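Local coordinates for yersinopine synthase (Yersinia pestis, PDB 6C4M), which catalyses the NADPH-dependent reductive condensation of pyruvate with an amino-acid-derived intermediate, the last step in making the metallophore yersinopine, at residues I255-D267 with V296-K308. Sequence-based numbering, arbitrary orientation.
Sequences ITNYVHPPLALAD and VIADLAGLADDYK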
ATOM      1  N   ILE A 255     -12.316 -13.941 -12.990  1.00 31.47           N
ATOM      2  CA  ILE A 255     -11.304 -13.125 -12.323  1.00 34.25           C
ATOM      3  C   ILE A 255     -10.065 -13.953 -11.959  1.00 33.99           C
ATOM      4  O   ILE A 255      -8.932 -13.472 -12.097  1.00 30.62           O
ATOM      5  CB  ILE A 255     -11.909 -12.450 -11.080  1.00 34.54           C
ATOM      6  CG1 ILE A 255     -10.876 -11.506 -10.425  1.00 35.33           C
ATOM      7  CG2 ILE A 255     -12.420 -13.502 -10.104  1.00 35.08           C
ATOM      8  CD1 ILE A 255     -11.408 -10.737  -9.263  1.00 39.44           C
ATOM      9  N   THR A 256     -10.252 -15.199 -11.482  1.00 31.80           N
ATOM     10  CA  THR A 256      -9.128 -15.942 -10.924  1.00 32.16           C
ATOM     11  C   THR A 256      -8.103 -16.295 -11.979  1.00 31.53           C
ATOM     12  O   THR A 256      -6.933 -16.463 -11.645  1.00 30.37           O
ATOM     13  CB  THR A 256      -9.570 -17.221 -10.216  1.00 37.67           C
ATOM     14  OG1 THR A 256     -10.205 -18.090 -11.164  1.00 37.12           O
ATOM     15  CG2 THR A 256     -10.514 -16.891  -9.056  1.00 39.16           C
ATOM     16  N   ASN A 257      -8.492 -16.394 -13.245  1.00 28.65           N
ATOM     17  CA  ASN A 257      -7.485 -16.649 -14.271  1.00 26.93           C
ATOM     18  C   ASN A 257      -6.510 -15.496 -14.405  1.00 28.54           C
ATOM     19  O   ASN A 257      -5.362 -15.713 -14.807  1.00 29.25           O
ATOM     20  CB  ASN A 257      -8.136 -16.907 -15.621  1.00 28.63           C
ATOM     21  CG  ASN A 257      -8.926 -18.225 -15.660  1.00 31.09           C
ATOM     22  OD1 ASN A 257      -9.885 -18.399 -14.910  1.00 34.18           O
ATOM     23  ND2 ASN A 257      -8.508 -19.158 -16.525  1.00 31.69           N
ATOM     24  N   TYR A 258      -6.954 -14.269 -14.113  1.00 28.11           N
ATOM     25  CA  TYR A 258      -6.109 -13.081 -14.211  1.00 23.78           C
ATOM     26  C   TYR A 258      -5.278 -12.862 -12.954  1.00 27.67           C
ATOM     27  O   TYR A 258      -4.106 -12.487 -13.050  1.00 30.62           O
ATOM     28  CB  TYR A 258      -6.972 -11.835 -14.464  1.00 28.37           C
ATOM     29  CG  TYR A 258      -7.675 -11.855 -15.795  1.00 26.58           C
ATOM     30  CD1 TYR A 258      -7.040 -11.399 -16.938  1.00 28.22           C
ATOM     31  CD2 TYR A 258      -8.966 -12.356 -15.912  1.00 31.74           C
ATOM     32  CE1 TYR A 258      -7.698 -11.417 -18.171  1.00 28.97           C
ATOM     33  CE2 TYR A 258      -9.627 -12.386 -17.136  1.00 29.12           C
ATOM     34  CZ  TYR A 258      -8.974 -11.933 -18.268  1.00 33.63           C
ATOM     35  OH  TYR A 258      -9.601 -11.947 -19.511  1.00 35.24           O
ATOM     36  N   VAL A 259      -5.865 -13.076 -11.779  1.00 28.95           N
ATOM     37  CA  VAL A 259      -5.304 -12.591 -10.524  1.00 31.59           C
ATOM     38  C   VAL A 259      -4.486 -13.656  -9.804  1.00 31.85           C
ATOM     39  O   VAL A 259      -3.445 -13.355  -9.214  1.00 29.39           O
ATOM     40  CB  VAL A 259      -6.444 -12.077  -9.624  1.00 34.22           C
ATOM     41  CG1 VAL A 259      -5.962 -11.723  -8.227  1.00 34.00           C
ATOM     42  CG2 VAL A 259      -7.078 -10.891 -10.270  1.00 32.89           C
ATOM     43  N   HIS A 260      -4.968 -14.889  -9.775  1.00 27.97           N
ATOM     44  CA  HIS A 260      -4.272 -15.923  -9.010  1.00 28.75           C
ATOM     45  C   HIS A 260      -2.872 -16.216  -9.510  1.00 28.12           C
ATOM     46  O   HIS A 260      -1.962 -16.339  -8.670  1.00 30.89           O
ATOM     47  CB  HIS A 260      -5.115 -17.200  -8.968  1.00 27.82           C
ATOM     48  CG  HIS A 260      -6.176 -17.161  -7.923  1.00 33.78           C
ATOM     49  ND1 HIS A 260      -6.935 -18.259  -7.569  1.00 38.63           N
ATOM     50  CD2 HIS A 260      -6.645 -16.125  -7.188  1.00 38.26           C
ATOM     51  CE1 HIS A 260      -7.809 -17.903  -6.641  1.00 38.90           C
ATOM     52  NE2 HIS A 260      -7.658 -16.612  -6.399  1.00 37.29           N
ATOM     53  N   PRO A 261      -2.610 -16.422 -10.797  1.00 31.78           N
ATOM     54  CA  PRO A 261      -1.267 -16.911 -11.162  1.00 31.57           C
ATOM     55  C   PRO A 261      -0.172 -15.926 -10.780  1.00 29.85           C
ATOM     56  O   PRO A 261       0.874 -16.335 -10.259  1.00 27.33           O
ATOM     57  CB  PRO A 261      -1.360 -17.131 -12.679  1.00 27.64           C
ATOM     58  CG  PRO A 261      -2.831 -17.520 -12.882  1.00 27.46           C
ATOM     59  CD  PRO A 261      -3.552 -16.563 -11.926  1.00 28.80           C
ATOM     60  N   PRO A 262      -0.359 -14.620 -10.980  1.00 27.98           N
ATOM     61  CA  PRO A 262       0.723 -13.688 -10.590  1.00 27.26           C
ATOM     62  C   PRO A 262       0.992 -13.668  -9.098  1.00 27.94           C
ATOM     63  O   PRO A 262       2.159 -13.587  -8.673  1.00 27.59           O
ATOM     64  CB  PRO A 262       0.213 -12.334 -11.088  1.00 28.67           C
ATOM     65  CG  PRO A 262      -0.723 -12.675 -12.184  1.00 29.66           C
ATOM     66  CD  PRO A 262      -1.401 -13.939 -11.748  1.00 27.21           C
ATOM     67  N   LEU A 263      -0.064 -13.738  -8.288  1.00 25.47           N
ATOM     68  CA  LEU A 263       0.077 -13.721  -6.836  1.00 28.45           C
ATOM     69  C   LEU A 263       0.544 -15.070  -6.309  1.00 27.92           C
ATOM     70  O   LEU A 263       1.468 -15.141  -5.497  1.00 27.85           O
ATOM     71  CB  LEU A 263      -1.265 -13.346  -6.190  1.00 28.04           C
ATOM     72  CG  LEU A 263      -1.544 -11.876  -5.884  1.00 38.71           C
ATOM     73  CD1 LEU A 263      -1.027 -10.972  -6.979  1.00 35.79           C
ATOM     74  CD2 LEU A 263      -3.035 -11.684  -5.650  1.00 33.43           C
ATOM     75  N   ALA A 264      -0.090 -16.145  -6.760  1.00 24.89           N
ATOM     76  CA  ALA A 264       0.141 -17.457  -6.182  1.00 26.23           C
ATOM     77  C   ALA A 264       1.455 -18.057  -6.658  1.00 24.71           C
ATOM     78  O   ALA A 264       2.008 -18.937  -5.993  1.00 25.64           O
ATOM     79  CB  ALA A 264      -1.022 -18.408  -6.532  1.00 32.91           C
ATOM     80  N   LEU A 265       1.923 -17.655  -7.836  1.00 24.65           N
ATOM     81  CA  LEU A 265       3.120 -18.218  -8.437  1.00 24.32           C
ATOM     82  C   LEU A 265       4.313 -17.266  -8.347  1.00 26.10           C
ATOM     83  O   LEU A 265       5.352 -17.522  -8.957  1.00 25.26           O
ATOM     84  CB  LEU A 265       2.835 -18.590  -9.899  1.00 25.52           C
ATOM     85  CG  LEU A 265       1.653 -19.537 -10.175  1.00 25.30           C
ATOM     86  CD1 LEU A 265       1.644 -19.907 -11.654  1.00 25.91           C
ATOM     87  CD2 LEU A 265       1.718 -20.813  -9.314  1.00 26.32           C
ATOM     88  N   ALA A 266       4.181 -16.177  -7.612  1.00 24.34           N
ATOM     89  CA  ALA A 266       5.343 -15.361  -7.283  1.00 28.21           C
ATOM     90  C   ALA A 266       6.389 -16.184  -6.528  1.00 26.82           C
ATOM     91  O   ALA A 266       6.065 -17.093  -5.756  1.00 27.23           O
ATOM     92  CB  ALA A 266       4.912 -14.175  -6.440  1.00 28.70           C
ATOM     93  N   ASP A 267       7.662 -15.861  -6.757  1.00 27.24           N
ATOM     94  CA  ASP A 267       8.735 -16.578  -6.066  1.00 30.30           C
ATOM     95  C   ASP A 267       8.452 -16.702  -4.567  1.00 27.21           C
ATOM     96  O   ASP A 267       8.544 -17.791  -3.992  1.00 26.15           O
ATOM     97  CB  ASP A 267      10.072 -15.871  -6.290  1.00 28.48           C
ATOM     98  CG  ASP A 267      10.642 -16.070  -7.691  1.00 26.16           C
ATOM     99  OD1 ASP A 267      10.971 -17.214  -8.086  1.00 28.58           O
ATOM    100  OD2 ASP A 267      10.755 -15.061  -8.408  1.00 31.39           O
ATOM    101  N   VAL A 296       5.554  -8.483  -9.370  1.00 26.26           N
ATOM    102  CA  VAL A 296       4.346  -9.282  -9.365  1.00 26.79           C
ATOM    103  C   VAL A 296       3.236  -8.556 -10.121  1.00 29.80           C
ATOM    104  O   VAL A 296       2.552  -9.147 -10.954  1.00 23.72           O
ATOM    105  CB  VAL A 296       3.991  -9.613  -7.901  1.00 30.18           C
ATOM    106  CG1 VAL A 296       2.560 -10.049  -7.764  1.00 30.49           C
ATOM    107  CG2 VAL A 296       4.919 -10.711  -7.381  1.00 31.47           C
ATOM    108  N   ILE A 297       3.103  -7.241  -9.912  1.00 27.10           N
ATOM    109  CA  ILE A 297       2.115  -6.462 -10.655  1.00 29.49           C
ATOM    110  C   ILE A 297       2.446  -6.458 -12.141  1.00 28.36           C
ATOM    111  O   ILE A 297       1.546  -6.495 -12.996  1.00 27.71           O
ATOM    112  CB  ILE A 297       2.044  -5.033 -10.072  1.00 27.07           C
ATOM    113  CG1 ILE A 297       1.395  -5.079  -8.680  1.00 27.96           C
ATOM    114  CG2 ILE A 297       1.348  -4.067 -11.007  1.00 26.65           C
ATOM    115  CD1 ILE A 297      -0.058  -5.559  -8.695  1.00 28.92           C
ATOM    116  N   ALA A 298       3.736  -6.408 -12.473  1.00 25.33           N
ATOM    117  CA  ALA A 298       4.145  -6.507 -13.871  1.00 24.85           C
ATOM    118  C   ALA A 298       3.707  -7.834 -14.471  1.00 30.27           C
ATOM    119  O   ALA A 298       3.301  -7.890 -15.646  1.00 27.40           O
ATOM    120  CB  ALA A 298       5.674  -6.311 -13.979  1.00 25.66           C
ATOM    121  N   ASP A 299       3.727  -8.916 -13.674  1.00 26.03           N
ATOM    122  CA  ASP A 299       3.221 -10.197 -14.196  1.00 24.64           C
ATOM    123  C   ASP A 299       1.700 -10.173 -14.367  1.00 28.09           C
ATOM    124  O   ASP A 299       1.166 -10.815 -15.277  1.00 27.04           O
ATOM    125  CB  ASP A 299       3.589 -11.376 -13.286  1.00 26.80           C
ATOM    126  CG  ASP A 299       5.065 -11.768 -13.353  1.00 29.02           C
ATOM    127  OD1 ASP A 299       5.766 -11.391 -14.317  1.00 29.31           O
ATOM    128  OD2 ASP A 299       5.500 -12.521 -12.458  1.00 28.03           O
ATOM    129  N   LEU A 300       0.985  -9.477 -13.479  1.00 25.90           N
ATOM    130  CA  LEU A 300      -0.454  -9.372 -13.614  1.00 31.47           C
ATOM    131  C   LEU A 300      -0.812  -8.657 -14.909  1.00 34.69           C
ATOM    132  O   LEU A 300      -1.657  -9.119 -15.687  1.00 24.13           O
ATOM    133  CB  LEU A 300      -1.030  -8.651 -12.397  1.00 28.56           C
ATOM    134  CG  LEU A 300      -2.535  -8.343 -12.366  1.00 35.11           C
ATOM    135  CD1 LEU A 300      -3.312  -9.575 -12.530  1.00 40.47           C
ATOM    136  CD2 LEU A 300      -2.904  -7.676 -11.054  1.00 39.64           C
ATOM    137  N   ALA A 301      -0.159  -7.531 -15.167  1.00 30.63           N
ATOM    138  CA  ALA A 301      -0.414  -6.804 -16.400  1.00 33.99           C
ATOM    139  C   ALA A 301       0.020  -7.607 -17.623  1.00 28.39           C
ATOM    140  O   ALA A 301      -0.671  -7.602 -18.641  1.00 26.57           O
ATOM    141  CB  ALA A 301       0.307  -5.462 -16.347  1.00 34.18           C
ATOM    142  N   GLY A 302       1.189  -8.255 -17.562  1.00 27.80           N
ATOM    143  CA  GLY A 302       1.672  -9.018 -18.709  1.00 28.27           C
ATOM    144  C   GLY A 302       0.804 -10.223 -19.037  1.00 29.43           C
ATOM    145  O   GLY A 302       0.601 -10.563 -20.213  1.00 30.64           O
ATOM    146  N   LEU A 303       0.307 -10.915 -18.009  1.00 26.66           N
ATOM    147  CA  LEU A 303      -0.591 -12.045 -18.267  1.00 24.58           C
ATOM    148  C   LEU A 303      -1.909 -11.596 -18.911  1.00 31.74           C
ATOM    149  O   LEU A 303      -2.436 -12.270 -19.814  1.00 27.87           O
ATOM    150  CB  LEU A 303      -0.841 -12.803 -16.955  1.00 30.15           C
ATOM    151  CG  LEU A 303      -1.768 -14.027 -17.009  1.00 28.37           C
ATOM    152  CD1 LEU A 303      -1.198 -15.074 -17.930  1.00 29.25           C
ATOM    153  CD2 LEU A 303      -2.009 -14.595 -15.624  1.00 25.93           C
ATOM    154  N   ALA A 304      -2.459 -10.463 -18.471  1.00 30.28           N
ATOM    155  CA  ALA A 304      -3.614  -9.893 -19.161  1.00 26.17           C
ATOM    156  C   ALA A 304      -3.298  -9.608 -20.630  1.00 27.66           C
ATOM    157  O   ALA A 304      -4.129  -9.865 -21.507  1.00 33.47           O
ATOM    158  CB  ALA A 304      -4.069  -8.612 -18.441  1.00 30.68           C
ATOM    159  N   ASP A 305      -2.109  -9.052 -20.917  1.00 26.95           N
ATOM    160  CA  ASP A 305      -1.699  -8.880 -22.314  1.00 26.73           C
ATOM    161  C   ASP A 305      -1.704 -10.217 -23.050  1.00 30.44           C
ATOM    162  O   ASP A 305      -2.063 -10.277 -24.227  1.00 30.25           O
ATOM    163  CB  ASP A 305      -0.285  -8.280 -22.420  1.00 30.53           C
ATOM    164  CG  ASP A 305      -0.204  -6.844 -22.020  1.00 47.01           C
ATOM    165  OD1 ASP A 305      -1.178  -6.092 -22.236  1.00 50.37           O
ATOM    166  OD2 ASP A 305       0.887  -6.465 -21.536  1.00 48.82           O
ATOM    167  N   ASP A 306      -1.237 -11.282 -22.390  1.00 26.47           N
ATOM    168  CA  ASP A 306      -1.162 -12.595 -23.026  1.00 29.00           C
ATOM    169  C   ASP A 306      -2.565 -13.119 -23.373  1.00 31.65           C
ATOM    170  O   ASP A 306      -2.798 -13.654 -24.468  1.00 27.91           O
ATOM    171  CB  ASP A 306      -0.446 -13.585 -22.104  1.00 29.29           C
ATOM    172  CG  ASP A 306       1.066 -13.327 -21.977  1.00 30.04           C
ATOM    173  OD1 ASP A 306       1.607 -12.411 -22.637  1.00 31.92           O
ATOM    174  OD2 ASP A 306       1.715 -14.078 -21.214  1.00 27.79           O
ATOM    175  N   TYR A 307      -3.505 -13.001 -22.428  1.00 31.35           N
ATOM    176  CA  TYR A 307      -4.860 -13.473 -22.670  1.00 30.11           C
ATOM    177  C   TYR A 307      -5.520 -12.675 -23.786  1.00 32.14           C
ATOM    178  O   TYR A 307      -6.269 -13.227 -24.587  1.00 31.65           O
ATOM    179  CB  TYR A 307      -5.691 -13.389 -21.394  1.00 29.86           C
ATOM    180  CG  TYR A 307      -5.349 -14.384 -20.285  1.00 33.95           C
ATOM    181  CD1 TYR A 307      -4.869 -15.656 -20.554  1.00 43.45           C
ATOM    182  CD2 TYR A 307      -5.550 -14.044 -18.957  1.00 35.44           C
ATOM    183  CE1 TYR A 307      -4.591 -16.564 -19.522  1.00 42.41           C
ATOM    184  CE2 TYR A 307      -5.278 -14.937 -17.922  1.00 34.66           C
ATOM    185  CZ  TYR A 307      -4.792 -16.186 -18.198  1.00 43.56           C
ATOM    186  OH  TYR A 307      -4.503 -17.049 -17.131  1.00 43.92           O
ATOM    187  N   LYS A 308      -5.229 -11.383 -23.881  1.00 29.72           N
ATOM    188  CA  LYS A 308      -5.734 -10.613 -25.012  1.00 31.04           C
ATOM    189  C   LYS A 308      -5.241 -11.196 -26.329  1.00 30.66           C
ATOM    190  O   LYS A 308      -6.014 -11.314 -27.297  1.00 31.00           O
ATOM    191  CB  LYS A 308      -5.322  -9.155 -24.889  1.00 32.98           C
ATOM    192  CG  LYS A 308      -5.466  -8.327 -26.152  1.00 34.97           C
ATOM    193  CD  LYS A 308      -5.016  -6.895 -25.804  1.00 47.55           C
ATOM    194  CE  LYS A 308      -5.153  -5.949 -26.960  1.00 52.66           C
ATOM    195  NZ  LYS A 308      -4.408  -6.437 -28.134  1.00 59.70           N
TER
HETATM  196  O   HOH W   1      -5.705 -19.365 -16.726  1.00 40.43           O
HETATM  197  O   HOH W   2       4.620 -13.361 -10.109  1.00 30.25           O
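P262 sits as a knob among V296, D299, L300 and L303 of helix 296-308. Its ring lies on the backbone there, with P262 CG 3.6 Å from L300 CA. This part is close and dry. The two helices run roughly antiparallel, their axes 8.6 Å apart. P261 and P262 leave helix 255-264 kinked, because their N atoms cannot bond to the preceding turn. L300 CD1 lies against Y258 O. With CG anti to the backbone N (chi1 180°) and chi2 at 61°, L303 lays CD2 across P261 CB (3.9 Å) and P262 CD.

Y307 points its edge at the face of Y258 in a T-shaped stack, planes at 89°. Its OH donates to N257 O (2.8 Å) from above the carbonyl plane. The same OH accepts from a water, which also takes a weak bond from N257 ND2. N257 ND2 is hydrogen-bonded to S141 OG.

The wetter part lies at D299, where a second water bridges P262 O and D299 OD2. D299 OD1 forms a salt bridge with R429. Nearby, V296 CG2 and A266 CB make a close methyl contact at 3.6 Å.

The CB of H260, the probable proton donor/acceptor, is directed away from helix 296-308, and H260 ND1 is hydrogen-bonded to D406 OD1 of helix 401-419. Helix 425-445 packs on P261 and D299, and helix 350-364 covers V259 and L300.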